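Local atomic coordinates of UPF0045 protein MJ1052 (Methanocaldococcus jannaschii, PDB entry 2EPI), a protein that is of unknown function but, as a UPF0045 family member related to thiamine-binding proteins, may bind thiamine or a similar small molecule. Residues V7-I13 with S76-E82; S12-G17 with V71-V75; T47-G51 with N88-R92. All blocks are in the same frame, centred on the assembly; numbering follows the deposited sequence.

In the fold
From the N terminus, strand 6-16 enters the centre of the sheet; contacts 1 and 2 lie on it, and contact 3 starts from its neighbour, strand 46-50. Helix 23-33, the hairpin of strands 39-43 and 46-50, and helix 53-68 follow before strand 73-83 returns antiparallel beside strand 6-16. Contact 2, where 12-17 meets 71-75, closes a loop within that of contact 1, which continues the same strand pair along 7-13 and 76-82. Contact 3 closes a shorter loop, from strand 46-50 to helix 90-96, and crosses both. Backbone pairing of Ala9 with Leu49 and Val11 with Thr47 links contacts 1 and 3.

Contact 1. Residues V7-I13 with S76-E82; sequences VVAEVSI and SSLKIDE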
loop_
_atom_site.group_PDB
_atom_site.type_symbol
_atom_site.label_atom_id
_atom_site.label_comp_id
_atom_site.label_asym_id
_atom_site.label_seq_id
_atom_site.Cartn_x
_atom_site.Cartn_y
_atom_site.Cartn_z
ATOM N N VAL A 7 4.606 3.373 -17.850
ATOM C CA VAL A 7 4.056 3.747 -16.555
ATOM C C VAL A 7 5.188 3.740 -15.536
ATOM O O VAL A 7 6.277 3.242 -15.811
ATOM C CB VAL A 7 2.981 2.738 -16.061
ATOM C CG1 VAL A 7 1.878 2.591 -17.098
ATOM C CG2 VAL A 7 3.627 1.383 -15.769
ATOM N N VAL A 8 4.935 4.320 -14.371
ATOM C CA VAL A 8 5.917 4.320 -13.289
ATOM C C VAL A 8 5.265 3.455 -12.221
ATOM O O VAL A 8 4.052 3.521 -12.023
ATOM C CB VAL A 8 6.158 5.729 -12.715
ATOM C CG1 VAL A 8 7.199 5.659 -11.600
ATOM C CG2 VAL A 8 6.638 6.659 -13.808
ATOM N N ALA A 9 6.049 2.638 -11.534
ATOM C CA ALA A 9 5.463 1.772 -10.518
ATOM C C ALA A 9 6.410 1.554 -9.355
ATOM O O ALA A 9 7.585 1.897 -9.428
ATOM C CB ALA A 9 5.112 0.436 -11.140
ATOM N N GLU A 10 5.880 1.004 -8.269
ATOM C CA GLU A 10 6.713 0.696 -7.119
ATOM C C GLU A 10 6.342 -0.693 -6.639
ATOM O O GLU A 10 5.162 -1.036 -6.536
ATOM C CB GLU A 10 6.528 1.709 -5.990
ATOM C CG GLU A 10 7.466 1.431 -4.810
ATOM C CD GLU A 10 7.477 2.542 -3.780
ATOM O OE1 GLU A 10 6.384 3.001 -3.395
ATOM O OE2 GLU A 10 8.585 2.949 -3.350
ATOM N N VAL A 11 7.358 -1.495 -6.357
ATOM C CA VAL A 11 7.140 -2.859 -5.907
ATOM C C VAL A 11 7.856 -3.122 -4.593
ATOM O O VAL A 11 8.970 -2.651 -4.376
ATOM C CB VAL A 11 7.674 -3.873 -6.939
ATOM C CG1 VAL A 11 7.585 -5.293 -6.373
ATOM C CG2 VAL A 11 6.891 -3.759 -8.248
ATOM N N SER A 12 7.200 -3.860 -3.710
ATOM C CA SER A 12 7.815 -4.239 -2.450
ATOM C C SER A 12 7.380 -5.674 -2.213
ATOM O O SER A 12 6.225 -6.037 -2.453
ATOM C CB SER A 12 7.359 -3.341 -1.299
ATOM O OG SER A 12 5.996 -3.545 -0.984
ATOM N N ILE A 13 8.317 -6.495 -1.768
ATOM C CA ILE A 13 8.029 -7.893 -1.510
ATOM C C ILE A 13 8.419 -8.198 -0.078
ATOM O O ILE A 13 9.556 -7.948 0.338
ATOM C CB ILE A 13 8.816 -8.791 -2.476
ATOM C CG1 ILE A 13 8.426 -8.449 -3.913
ATOM C CG2 ILE A 13 8.543 -10.259 -2.173
ATOM C CD1 ILE A 13 9.347 -9.018 -4.953
ATOM N N SER A 76 3.314 -9.480 -1.576
ATOM C CA SER A 76 3.932 -8.569 -2.543
ATOM C C SER A 76 3.002 -7.445 -2.968
ATOM O O SER A 76 1.805 -7.663 -3.180
ATOM C CB SER A 76 4.392 -9.361 -3.767
ATOM O OG SER A 76 5.350 -10.333 -3.390
ATOM N N SER A 77 3.558 -6.242 -3.103
ATOM C CA SER A 77 2.766 -5.076 -3.472
ATOM C C SER A 77 3.249 -4.422 -4.763
ATOM O O SER A 77 4.452 -4.234 -4.960
ATOM C CB SER A 77 2.809 -4.035 -2.340
ATOM O OG SER A 77 2.358 -4.576 -1.101
ATOM N N LEU A 78 2.301 -4.082 -5.635
ATOM C CA LEU A 78 2.589 -3.414 -6.898
ATOM C C LEU A 78 1.700 -2.180 -6.990
ATOM O O LEU A 78 0.486 -2.268 -6.804
ATOM C CB LEU A 78 2.288 -4.334 -8.094
ATOM C CG LEU A 78 2.306 -3.686 -9.492
ATOM C CD1 LEU A 78 3.705 -3.168 -9.823
ATOM C CD2 LEU A 78 1.863 -4.709 -10.537
ATOM N N LYS A 79 2.302 -1.026 -7.242
ATOM C CA LYS A 79 1.519 0.193 -7.382
ATOM C C LYS A 79 1.853 0.777 -8.741
ATOM O O LYS A 79 3.023 0.928 -9.078
ATOM C CB LYS A 79 1.865 1.192 -6.280
ATOM C CG LYS A 79 1.043 2.467 -6.356
ATOM C CD LYS A 79 1.335 3.390 -5.184
ATOM C CE LYS A 79 0.860 2.800 -3.868
ATOM N NZ LYS A 79 1.271 3.661 -2.719
ATOM N N ILE A 80 0.822 1.086 -9.522
ATOM C CA ILE A 80 1.007 1.647 -10.854
ATOM C C ILE A 80 0.491 3.072 -10.900
ATOM O O ILE A 80 -0.583 3.364 -10.380
ATOM C CB ILE A 80 0.229 0.842 -11.924
ATOM C CG1 ILE A 80 0.701 -0.613 -11.936
ATOM C CG2 ILE A 80 0.417 1.482 -13.293
ATOM C CD1 ILE A 80 2.172 -0.784 -12.175
ATOM N N ASP A 81 1.264 3.953 -11.524
ATOM C CA ASP A 81 0.875 5.353 -11.670
ATOM C C ASP A 81 0.953 5.624 -13.166
ATOM O O ASP A 81 2.041 5.671 -13.737
ATOM C CB ASP A 81 1.857 6.264 -10.928
ATOM C CG ASP A 81 1.378 7.707 -10.852
ATOM O OD1 ASP A 81 0.634 8.146 -11.755
ATOM O OD2 ASP A 81 1.757 8.410 -9.890
ATOM N N GLU A 82 -0.202 5.786 -13.804
ATOM C CA GLU A 82 -0.239 6.031 -15.240
ATOM C C GLU A 82 -1.104 7.228 -15.605
ATOM O O GLU A 82 -2.202 7.395 -15.080
ATOM C CB GLU A 82 -0.755 4.785 -15.975
ATOM C CG GLU A 82 -1.062 5.013 -17.458
ATOM C CD GLU A 82 -1.385 3.731 -18.200
ATOM O OE1 GLU A 82 -1.955 2.811 -17.576
ATOM O OE2 GLU A 82 -1.081 3.646 -19.412
HETATM O O HOH W 1 3.864 1.946 -3.124
HETATM O O HOH W 2 4.294 -6.050 0.128
#
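The small side chain of Ala9 makes a shallow place on the sheet, filled by Ile80 CD1. Ala9 CB lies 3.3 Å from that methyl, tighter than a usual carbon-carbon contact, and Leu78 CD1 reaches Ala9 CB from beside it, at 4.1 Å. In Ile80, CG1 stands anti to the carbonyl carbon, and the turn at chi2, -57°, brings CD1 toward strand 6-16. Leu78 CD1 also lies against Val11 CG2 at 3.6 Å. At one end of the strand pair Val7 CG1 rests on the extended side chain of Glu82, 3.6 Å from its CB; at the other Ser76 OG, hydrogen-bonded to His64 ND1 of the same chain, fits against both branches of Ile13, with CG2 at 3.4 Å. This face, with Ala9, Val11, Leu78 and Ile80, belongs to the helix-covered side of a four-stranded antiparallel sheet of ferredoxin-like topology; Leu78 packs on Leu57 and Phe60 of helix 53-68. Between the strands, paired N-H and C=O groups join Val8 with Asp81, Glu10 with Lys79 and Ser12 with Ser77. On the other face, Ser12 OG lies 3.5 Å from Ser77 CB, and a water joins Ser12 O to Ser77 OG. Glu10 OE1 takes a bond from a second water, 2.7 Å away, that reaches Lys79 NZ only weakly. The outer edge of strand 73-83 pairs antiparallel with a strand of a second subunit.

Contact 2. Residues S12-G17 with V71-V75; sequences SIIPLG and VDRVV
The Arg73 guanidinium carries Leu16 CD1 over one face, 3.6 Å above its plane and displaced toward the rim. The two side chains run side by side in the same direction, so CD1 also touches the aliphatic part of the arginine, at 3.7 Å from Arg73 CD. Arg73 stays extended from CG to NE, which lays the guanidinium along Leu16 and brings its nitrogens to the neighbouring subunits: NH2 forms a salt bridge with Asp81 of the second subunit, and NH1 bonds to Ala20 O of the fourth. Ile14 and Val75 exchange two backbone bonds across the antiparallel strands, and Leu16 N donates to Arg73 O at 2.8 Å. Ile13, Pro15 and Val74 lie on the opposite face of the sheet, where Ile13 CG2 presses on Val74 CG1 at 3.4 Å; Val71, from the loop before strand 73-83, reaches Pro15 CB with CG2. Helices 23-33 and 53-68 pack over these residues. Near the loop of 71-72, a water gives a bond to Leu16 O and accepts one from Asp72 N. The contact thus combines apolar cover with charge: Leu16 shields one side of a guanidinium whose bonds reach two other subunits and so probably help hold the assembly together.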
loop_
_atom_site.group_PDB
_atom_site.type_symbol
_atom_site.label_atom_id
_atom_site.label_comp_id
_atom_site.label_asym_id
_atom_site.label_seq_id
_atom_site.Cartn_x
_atom_site.Cartn_y
_atom_site.Cartn_z
ATOM N N SER A 12 7.200 -3.860 -3.710
ATOM C CA SER A 12 7.815 -4.239 -2.450
ATOM C C SER A 12 7.380 -5.674 -2.213
ATOM O O SER A 12 6.225 -6.037 -2.453
ATOM C CB SER A 12 7.359 -3.341 -1.299
ATOM O OG SER A 12 5.996 -3.545 -0.984
ATOM N N ILE A 13 8.317 -6.495 -1.768
ATOM C CA ILE A 13 8.029 -7.893 -1.510
ATOM C C ILE A 13 8.419 -8.198 -0.078
ATOM O O ILE A 13 9.556 -7.948 0.338
ATOM C CB ILE A 13 8.816 -8.791 -2.476
ATOM C CG1 ILE A 13 8.426 -8.449 -3.913
ATOM C CG2 ILE A 13 8.543 -10.259 -2.173
ATOM C CD1 ILE A 13 9.347 -9.018 -4.953
ATOM N N ILE A 14 7.464 -8.713 0.685
ATOM C CA ILE A 14 7.708 -9.048 2.074
ATOM C C ILE A 14 7.643 -10.556 2.260
ATOM O O ILE A 14 6.580 -11.160 2.135
ATOM C CB ILE A 14 6.659 -8.426 3.004
ATOM C CG1 ILE A 14 6.659 -6.904 2.863
ATOM C CG2 ILE A 14 6.948 -8.826 4.445
ATOM C CD1 ILE A 14 5.542 -6.232 3.630
ATOM N N PRO A 15 8.787 -11.190 2.528
ATOM C CA PRO A 15 8.718 -12.636 2.719
ATOM C C PRO A 15 8.436 -12.910 4.191
ATOM O O PRO A 15 8.955 -12.215 5.071
ATOM C CB PRO A 15 10.105 -13.106 2.296
ATOM C CG PRO A 15 10.978 -11.985 2.748
ATOM C CD PRO A 15 10.183 -10.738 2.378
ATOM N N LEU A 16 7.580 -13.887 4.456
ATOM C CA LEU A 16 7.282 -14.260 5.828
ATOM C C LEU A 16 7.971 -15.595 6.058
ATOM O O LEU A 16 7.405 -16.659 5.819
ATOM C CB LEU A 16 5.771 -14.383 6.063
ATOM C CG LEU A 16 5.000 -13.060 6.037
ATOM C CD1 LEU A 16 3.552 -13.291 6.460
ATOM C CD2 LEU A 16 5.665 -12.065 6.983
ATOM N N GLY A 17 9.220 -15.524 6.491
ATOM C CA GLY A 17 9.970 -16.735 6.739
ATOM C C GLY A 17 10.510 -16.767 8.149
ATOM O O GLY A 17 10.113 -15.975 9.007
ATOM N N VAL A 71 10.502 -19.456 0.560
ATOM C CA VAL A 71 9.752 -19.320 1.810
ATOM C C VAL A 71 8.317 -19.810 1.626
ATOM O O VAL A 71 7.853 -19.968 0.497
ATOM C CB VAL A 71 9.724 -17.856 2.307
ATOM C CG1 VAL A 71 11.120 -17.424 2.732
ATOM C CG2 VAL A 71 9.197 -16.940 1.207
ATOM N N ASP A 72 7.615 -20.047 2.730
ATOM C CA ASP A 72 6.242 -20.542 2.652
ATOM C C ASP A 72 5.195 -19.487 2.323
ATOM O O ASP A 72 4.113 -19.822 1.856
ATOM C CB ASP A 72 5.824 -21.220 3.963
ATOM C CG ASP A 72 6.534 -22.538 4.202
ATOM O OD1 ASP A 72 6.836 -23.249 3.221
ATOM O OD2 ASP A 72 6.771 -22.869 5.384
ATOM N N ARG A 73 5.503 -18.219 2.563
ATOM C CA ARG A 73 4.526 -17.168 2.306
ATOM C C ARG A 73 5.178 -15.844 1.953
ATOM O O ARG A 73 6.190 -15.467 2.536
ATOM C CB ARG A 73 3.642 -16.988 3.537
ATOM C CG ARG A 73 2.537 -15.956 3.400
ATOM C CD ARG A 73 1.685 -15.952 4.664
ATOM N NE ARG A 73 0.632 -14.944 4.634
ATOM C CZ ARG A 73 -0.153 -14.660 5.667
ATOM N NH1 ARG A 73 -0.004 -15.313 6.813
ATOM N NH2 ARG A 73 -1.080 -13.718 5.559
ATOM N N VAL A 74 4.577 -15.143 0.997
ATOM C CA VAL A 74 5.085 -13.853 0.548
ATOM C C VAL A 74 3.936 -12.876 0.319
ATOM O O VAL A 74 2.921 -13.242 -0.267
ATOM C CB VAL A 74 5.845 -13.992 -0.790
ATOM C CG1 VAL A 74 6.328 -12.621 -1.264
ATOM C CG2 VAL A 74 7.013 -14.947 -0.633
ATOM N N VAL A 75 4.096 -11.641 0.792
ATOM C CA VAL A 75 3.094 -10.600 0.572
ATOM C C VAL A 75 3.785 -9.583 -0.338
ATOM O O VAL A 75 4.742 -8.917 0.073
ATOM C CB VAL A 75 2.665 -9.916 1.881
ATOM C CG1 VAL A 75 1.657 -8.796 1.581
ATOM C CG2 VAL A 75 2.016 -10.942 2.809
HETATM O O HOH W 2 4.294 -6.050 0.128
HETATM O O HOH W 3 8.209 -19.300 5.643
#

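Contact 3. Residues T47-G51 with N88-R92; sequences TVLEG and NTIER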
loop_
_atom_site.group_PDB
_atom_site.type_symbol
_atom_site.label_atom_id
_atom_site.label_comp_id
_atom_site.label_asym_id
_atom_site.label_seq_id
_atom_site.Cartn_x
_atom_site.Cartn_y
_atom_site.Cartn_z
ATOM N N THR A 47 11.058 -0.821 -4.629
ATOM C CA THR A 47 11.769 -0.538 -5.870
ATOM C C THR A 47 10.841 0.156 -6.852
ATOM O O THR A 47 9.723 -0.299 -7.079
ATOM C CB THR A 47 12.282 -1.823 -6.522
ATOM O OG1 THR A 47 13.216 -2.463 -5.645
ATOM C CG2 THR A 47 12.970 -1.507 -7.853
ATOM N N VAL A 48 11.305 1.262 -7.424
ATOM C CA VAL A 48 10.518 2.004 -8.402
ATOM C C VAL A 48 10.927 1.507 -9.784
ATOM O O VAL A 48 12.110 1.304 -10.054
ATOM C CB VAL A 48 10.766 3.534 -8.287
ATOM C CG1 VAL A 48 10.136 4.265 -9.472
ATOM C CG2 VAL A 48 10.175 4.045 -6.987
ATOM N N LEU A 49 9.945 1.292 -10.649
ATOM C CA LEU A 49 10.217 0.798 -11.990
ATOM C C LEU A 49 9.551 1.704 -13.009
ATOM O O LEU A 49 8.516 2.312 -12.731
ATOM C CB LEU A 49 9.672 -0.631 -12.149
ATOM C CG LEU A 49 10.095 -1.675 -11.115
ATOM C CD1 LEU A 49 9.217 -2.921 -11.241
ATOM C CD2 LEU A 49 11.567 -2.018 -11.309
ATOM N N GLU A 50 10.165 1.793 -14.184
ATOM C CA GLU A 50 9.644 2.593 -15.284
ATOM C C GLU A 50 9.736 1.740 -16.543
ATOM O O GLU A 50 10.791 1.186 -16.849
ATOM C CB GLU A 50 10.467 3.868 -15.485
ATOM C CG GLU A 50 9.997 4.690 -16.692
ATOM C CD GLU A 50 10.993 5.762 -17.110
ATOM O OE1 GLU A 50 11.368 6.595 -16.261
ATOM O OE2 GLU A 50 11.397 5.774 -18.294
ATOM N N GLY A 51 8.627 1.629 -17.264
ATOM C CA GLY A 51 8.625 0.833 -18.478
ATOM C C GLY A 51 7.229 0.409 -18.881
ATOM O O GLY A 51 6.246 0.922 -18.354
ATOM N N ASN A 88 5.143 9.406 -18.821
ATOM C CA ASN A 88 5.191 8.578 -17.614
ATOM C C ASN A 88 6.616 8.131 -17.303
ATOM O O ASN A 88 6.958 6.967 -17.491
ATOM C CB ASN A 88 4.304 7.341 -17.798
ATOM C CG ASN A 88 2.829 7.687 -17.887
ATOM O OD1 ASN A 88 2.205 8.055 -16.891
ATOM N ND2 ASN A 88 2.265 7.582 -19.087
ATOM N N THR A 89 7.446 9.051 -16.823
ATOM C CA THR A 89 8.826 8.703 -16.501
ATOM C C THR A 89 9.208 9.131 -15.094
ATOM O O THR A 89 8.603 10.034 -14.517
ATOM C CB THR A 89 9.822 9.366 -17.472
ATOM O OG1 THR A 89 9.750 10.791 -17.328
ATOM C CG2 THR A 89 9.497 8.989 -18.906
ATOM N N ILE A 90 10.223 8.468 -14.553
ATOM C CA ILE A 90 10.727 8.771 -13.223
ATOM C C ILE A 90 11.317 10.176 -13.265
ATOM O O ILE A 90 11.162 10.961 -12.332
ATOM C CB ILE A 90 11.823 7.761 -12.825
ATOM C CG1 ILE A 90 11.202 6.366 -12.666
ATOM C CG2 ILE A 90 12.515 8.205 -11.541
ATOM C CD1 ILE A 90 12.217 5.275 -12.363
ATOM N N GLU A 91 11.984 10.485 -14.373
ATOM C CA GLU A 91 12.610 11.789 -14.571
ATOM C C GLU A 91 11.609 12.929 -14.422
ATOM O O GLU A 91 11.808 13.844 -13.622
ATOM C CB GLU A 91 13.244 11.860 -15.962
ATOM C CG GLU A 91 14.006 13.150 -16.233
ATOM C CD GLU A 91 14.373 13.317 -17.693
ATOM O OE1 GLU A 91 14.916 12.359 -18.283
ATOM O OE2 GLU A 91 14.122 14.410 -18.251
ATOM N N ARG A 92 10.533 12.878 -15.201
ATOM C CA ARG A 92 9.530 13.930 -15.142
ATOM C C ARG A 92 8.914 14.047 -13.752
ATOM O O ARG A 92 8.678 15.151 -13.265
ATOM C CB ARG A 92 8.422 13.686 -16.170
ATOM C CG ARG A 92 7.480 14.873 -16.323
ATOM C CD ARG A 92 6.238 14.498 -17.107
ATOM N NE ARG A 92 5.450 13.485 -16.411
ATOM C CZ ARG A 92 4.852 13.676 -15.238
ATOM N NH1 ARG A 92 4.947 14.849 -14.623
ATOM N NH2 ARG A 92 4.164 12.690 -14.676
HETATM O O HOH W 4 13.332 8.299 -16.076
#
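Glu50 OE1 accepts the backbone N-H of Ile90 at 2.8 Å, in an almost straight bond with 170° at the hydrogen. The donor meets the oxygen on its anti side, 34° out of the carboxylate plane. A water gives OE1 a second bond, at 2.6 Å, and itself accepts from Glu91 N, so the carboxylate serves two amides at the start of the helix, one directly and one through water. Its reach comes from an extended chain: with CG anti to N, chi1 176°, Glu50 runs alongside Thr89, whose CB lies 3.4 Å from OE1. Beneath the polar group, Ile90 CG1 packs 3.8 Å from Glu50 CB, and Ile90 CD1 slides past Val48 CG1 at 3.7 Å. The helix is capped from within too: Thr89 is the N-cap residue, and its OG1 accepts from Arg92 N at 3.1 Å. A negative carboxylate at a helix N terminus would probably gain from the helix dipole. In this way the C-terminal helix 90-96 is fastened to strand 46-50, on the face of the sheet turned away from helices 23-33 and 53-68. One shell further out, Lys39 forms a salt bridge with Glu50 OE2, and Asn88 OD1 accepts from the backbone N of Arg83, tying the approach to the helix back to the end of strand 73-83. Ala44 of the third subunit packs on Ile90.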